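Local coordinates for protein arylmalonate decarboxylase (Bordetella bronchiseptica, PDB 3IXL) that catalyses the enantioselective decarboxylation of 2-aryl-2-methylmalonates, releasing carbon dioxide and leaving 2-arylpropionates, at residues R113-R118 with P207-S212. The protein carries 2 engineered substitutions. Numbering follows the deposited sequence.
Sequences RALGVR and PVVSSS
Leu115 and Pro207 bring the two backbones closest, their CA atoms 6.9 Å apart, where the turn leaving helix 104-114 passes the start of strand 208-210. Leu115 has just left helical geometry and sends its side chain across to the strand. With CG anti to its own carbonyl carbon (chi1 -69°), the leucine brings CD1 against both Pro207 and Val209, two residues apart along the chain and directed to the same side: CD1 lies 3.8 Å from CB of Pro207 and 3.6 Å from CG2 of Val209. The flank of the leucine, from CB outward, runs alongside the proline ring, pointing the opposite way, with Leu115 CB 4.0 Å from Pro207 CG. Val117 reaches the same ring with a single methyl, its CG2 3.8 Å from Pro207 CG, so that this ring carbon is shared by both turn residues while Pro207 CB meets the leucine. Val208, between the two, points the other way and packs on helix 196-204. The contact itself is apolar, while Pro207 and Val209 make backbone hydrogen bonds to Ile184 of strand 183-187. Arg235 and Leu236 of helix 235-238 lie against Leu115. The turn itself is a Schellman motif: Gly116, at positive phi (68°), is the C-prime residue, with its N bonded to Arg113 O at 3.0 Å and Val117 N bonded to Leu112 O. Helix 104-114 is thus closed off just before strand 119-124 begins. This closing turn packs against the start of strand 208-210, beside the helix's own contacts with Val209 through Val108 and Leu112, at the outer strand of a four-stranded parallel sheet in the alpha/beta fold of the aspartate/glutamate racemase clan.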
ATOM      1  N   ARG A 113      10.743  -3.984  -5.951  1.00  8.07           N
ATOM      2  CA  ARG A 113      12.175  -4.293  -6.029  1.00  9.00           C
ATOM      3  C   ARG A 113      12.494  -5.708  -5.551  1.00  9.05           C
ATOM      4  O   ARG A 113      13.274  -6.421  -6.187  1.00  8.98           O
ATOM      5  CB  ARG A 113      12.991  -3.250  -5.280  1.00  9.76           C
ATOM      6  CG  ARG A 113      13.013  -1.920  -6.031  1.00 12.76           C
ATOM      7  CD  ARG A 113      13.482  -0.785  -5.157  1.00 16.49           C
ATOM      8  NE  ARG A 113      13.324   0.506  -5.821  1.00 19.50           N
ATOM      9  CZ  ARG A 113      13.281   1.674  -5.186  1.00 21.14           C
ATOM     10  NH1 ARG A 113      13.371   1.715  -3.861  1.00 22.28           N
ATOM     11  NH2 ARG A 113      13.133   2.802  -5.874  1.00 22.35           N
ATOM     12  N   ALA A 114      11.863  -6.127  -4.463  1.00  8.50           N
ATOM     13  CA  ALA A 114      12.042  -7.485  -3.941  1.00  9.12           C
ATOM     14  C   ALA A 114      11.700  -8.552  -4.981  1.00  9.51           C
ATOM     15  O   ALA A 114      12.269  -9.649  -4.973  1.00  9.93           O
ATOM     16  CB  ALA A 114      11.183  -7.687  -2.689  1.00  9.34           C
ATOM     17  N   LEU A 115      10.744  -8.240  -5.852  1.00  9.25           N
ATOM     18  CA  LEU A 115      10.272  -9.190  -6.858  1.00 10.10           C
ATOM     19  C   LEU A 115      10.908  -8.961  -8.231  1.00 10.72           C
ATOM     20  O   LEU A 115      10.508  -9.601  -9.209  1.00 12.40           O
ATOM     21  CB  LEU A 115       8.742  -9.166  -6.946  1.00 10.07           C
ATOM     22  CG  LEU A 115       8.063  -9.734  -5.700  1.00 10.04           C
ATOM     23  CD1 LEU A 115       6.633  -9.261  -5.586  1.00 11.68           C
ATOM     24  CD2 LEU A 115       8.139 -11.269  -5.713  1.00 11.97           C
ATOM     25  N   GLY A 116      11.888  -8.059  -8.295  1.00 11.36           N
ATOM     26  CA  GLY A 116      12.621  -7.792  -9.538  1.00 12.08           C
ATOM     27  C   GLY A 116      11.786  -7.134 -10.620  1.00 12.70           C
ATOM     28  O   GLY A 116      12.014  -7.350 -11.810  1.00 13.74           O
ATOM     29  N   VAL A 117      10.828  -6.311 -10.209  1.00 12.16           N
ATOM     30  CA  VAL A 117       9.941  -5.646 -11.148  1.00 12.19           C
ATOM     31  C   VAL A 117      10.470  -4.252 -11.456  1.00 13.07           C
ATOM     32  O   VAL A 117      10.554  -3.408 -10.572  1.00 14.01           O
ATOM     33  CB  VAL A 117       8.501  -5.571 -10.591  1.00 11.68           C
ATOM     34  CG1 VAL A 117       7.586  -4.828 -11.556  1.00 11.57           C
ATOM     35  CG2 VAL A 117       7.965  -6.960 -10.323  1.00 11.12           C
ATOM     36  N   ARG A 118      10.848  -4.032 -12.712  1.00 13.32           N
ATOM     37  CA  ARG A 118      11.261  -2.716 -13.184  1.00 14.13           C
ATOM     38  C   ARG A 118      10.168  -2.111 -14.062  1.00 13.30           C
ATOM     39  O   ARG A 118       9.789  -0.948 -13.880  1.00 14.19           O
ATOM     40  CB  ARG A 118      12.585  -2.816 -13.958  1.00 14.93           C
ATOM     41  CG  ARG A 118      12.979  -1.572 -14.751  1.00 19.01           C
ATOM     42  CD  ARG A 118      13.515  -0.467 -13.855  1.00 24.69           C
ATOM     43  NE  ARG A 118      14.838  -0.774 -13.303  1.00 29.27           N
ATOM     44  CZ  ARG A 118      15.970  -0.164 -13.657  1.00 31.44           C
ATOM     45  NH1 ARG A 118      15.962   0.804 -14.569  1.00 33.11           N
ATOM     46  NH2 ARG A 118      17.117  -0.520 -13.091  1.00 32.33           N
ATOM     47  N   PRO A 207       4.677 -11.523 -10.955  1.00 11.09           N
ATOM     48  CA  PRO A 207       4.277 -11.158  -9.597  1.00 10.79           C
ATOM     49  C   PRO A 207       3.355  -9.938  -9.544  1.00 10.27           C
ATOM     50  O   PRO A 207       3.405  -9.076 -10.428  1.00 10.34           O
ATOM     51  CB  PRO A 207       5.612 -10.852  -8.909  1.00 11.32           C
ATOM     52  CG  PRO A 207       6.499 -10.401 -10.008  1.00 11.77           C
ATOM     53  CD  PRO A 207       6.071 -11.145 -11.246  1.00 10.97           C
ATOM     54  N   VAL A 208       2.534  -9.896  -8.501  1.00  9.66           N
ATOM     55  CA  VAL A 208       1.673  -8.757  -8.191  1.00  9.49           C
ATOM     56  C   VAL A 208       2.068  -8.174  -6.842  1.00  8.36           C
ATOM     57  O   VAL A 208       2.203  -8.905  -5.850  1.00  9.28           O
ATOM     58  CB  VAL A 208       0.183  -9.165  -8.105  1.00 10.00           C
ATOM     59  CG1 VAL A 208      -0.696  -7.969  -7.734  1.00 11.40           C
ATOM     60  CG2 VAL A 208      -0.270  -9.768  -9.418  1.00 10.64           C
ATOM     61  N   VAL A 209       2.234  -6.859  -6.807  1.00  6.94           N
ATOM     62  CA  VAL A 209       2.405  -6.142  -5.543  1.00  6.80           C
ATOM     63  C   VAL A 209       1.133  -5.343  -5.324  1.00  6.38           C
ATOM     64  O   VAL A 209       0.754  -4.542  -6.176  1.00  6.60           O
ATOM     65  CB  VAL A 209       3.652  -5.229  -5.554  1.00  6.48           C
ATOM     66  CG1 VAL A 209       3.725  -4.380  -4.276  1.00  7.70           C
ATOM     67  CG2 VAL A 209       4.920  -6.070  -5.668  1.00  7.28           C
ATOM     68  N   SER A 210       0.474  -5.580  -4.194  1.00  5.85           N
ATOM     69  CA  SER A 210      -0.800  -4.942  -3.888  1.00  6.01           C
ATOM     70  C   SER A 210      -0.610  -4.033  -2.680  1.00  5.80           C
ATOM     71  O   SER A 210       0.045  -4.429  -1.713  1.00  5.60           O
ATOM     72  CB  SER A 210      -1.860  -6.009  -3.610  1.00  6.30           C
ATOM     73  OG  SER A 210      -3.098  -5.413  -3.287  1.00  7.77           O
ATOM     74  N   SER A 211      -1.198  -2.839  -2.727  1.00  5.44           N
ATOM     75  CA  SER A 211      -0.993  -1.816  -1.680  1.00  5.81           C
ATOM     76  C   SER A 211      -1.143  -2.306  -0.230  1.00  5.42           C
ATOM     77  O   SER A 211      -0.215  -2.168   0.569  1.00  5.52           O
ATOM     78  CB  SER A 211      -1.950  -0.636  -1.891  1.00  6.65           C
ATOM     79  OG  SER A 211      -1.577   0.143  -2.997  1.00  7.08           O
ATOM     80  N   SER A 212      -2.316  -2.818   0.124  1.00  5.65           N
ATOM     81  CA  SER A 212      -2.559  -3.173   1.525  1.00  6.30           C
ATOM     82  C   SER A 212      -1.632  -4.305   1.993  1.00  6.13           C
ATOM     83  O   SER A 212      -0.915  -4.158   2.979  1.00  5.97           O
ATOM     84  CB  SER A 212      -4.033  -3.484   1.767  1.00  6.73           C
ATOM     85  OG  SER A 212      -4.278  -3.669   3.145  1.00 10.13           O
TER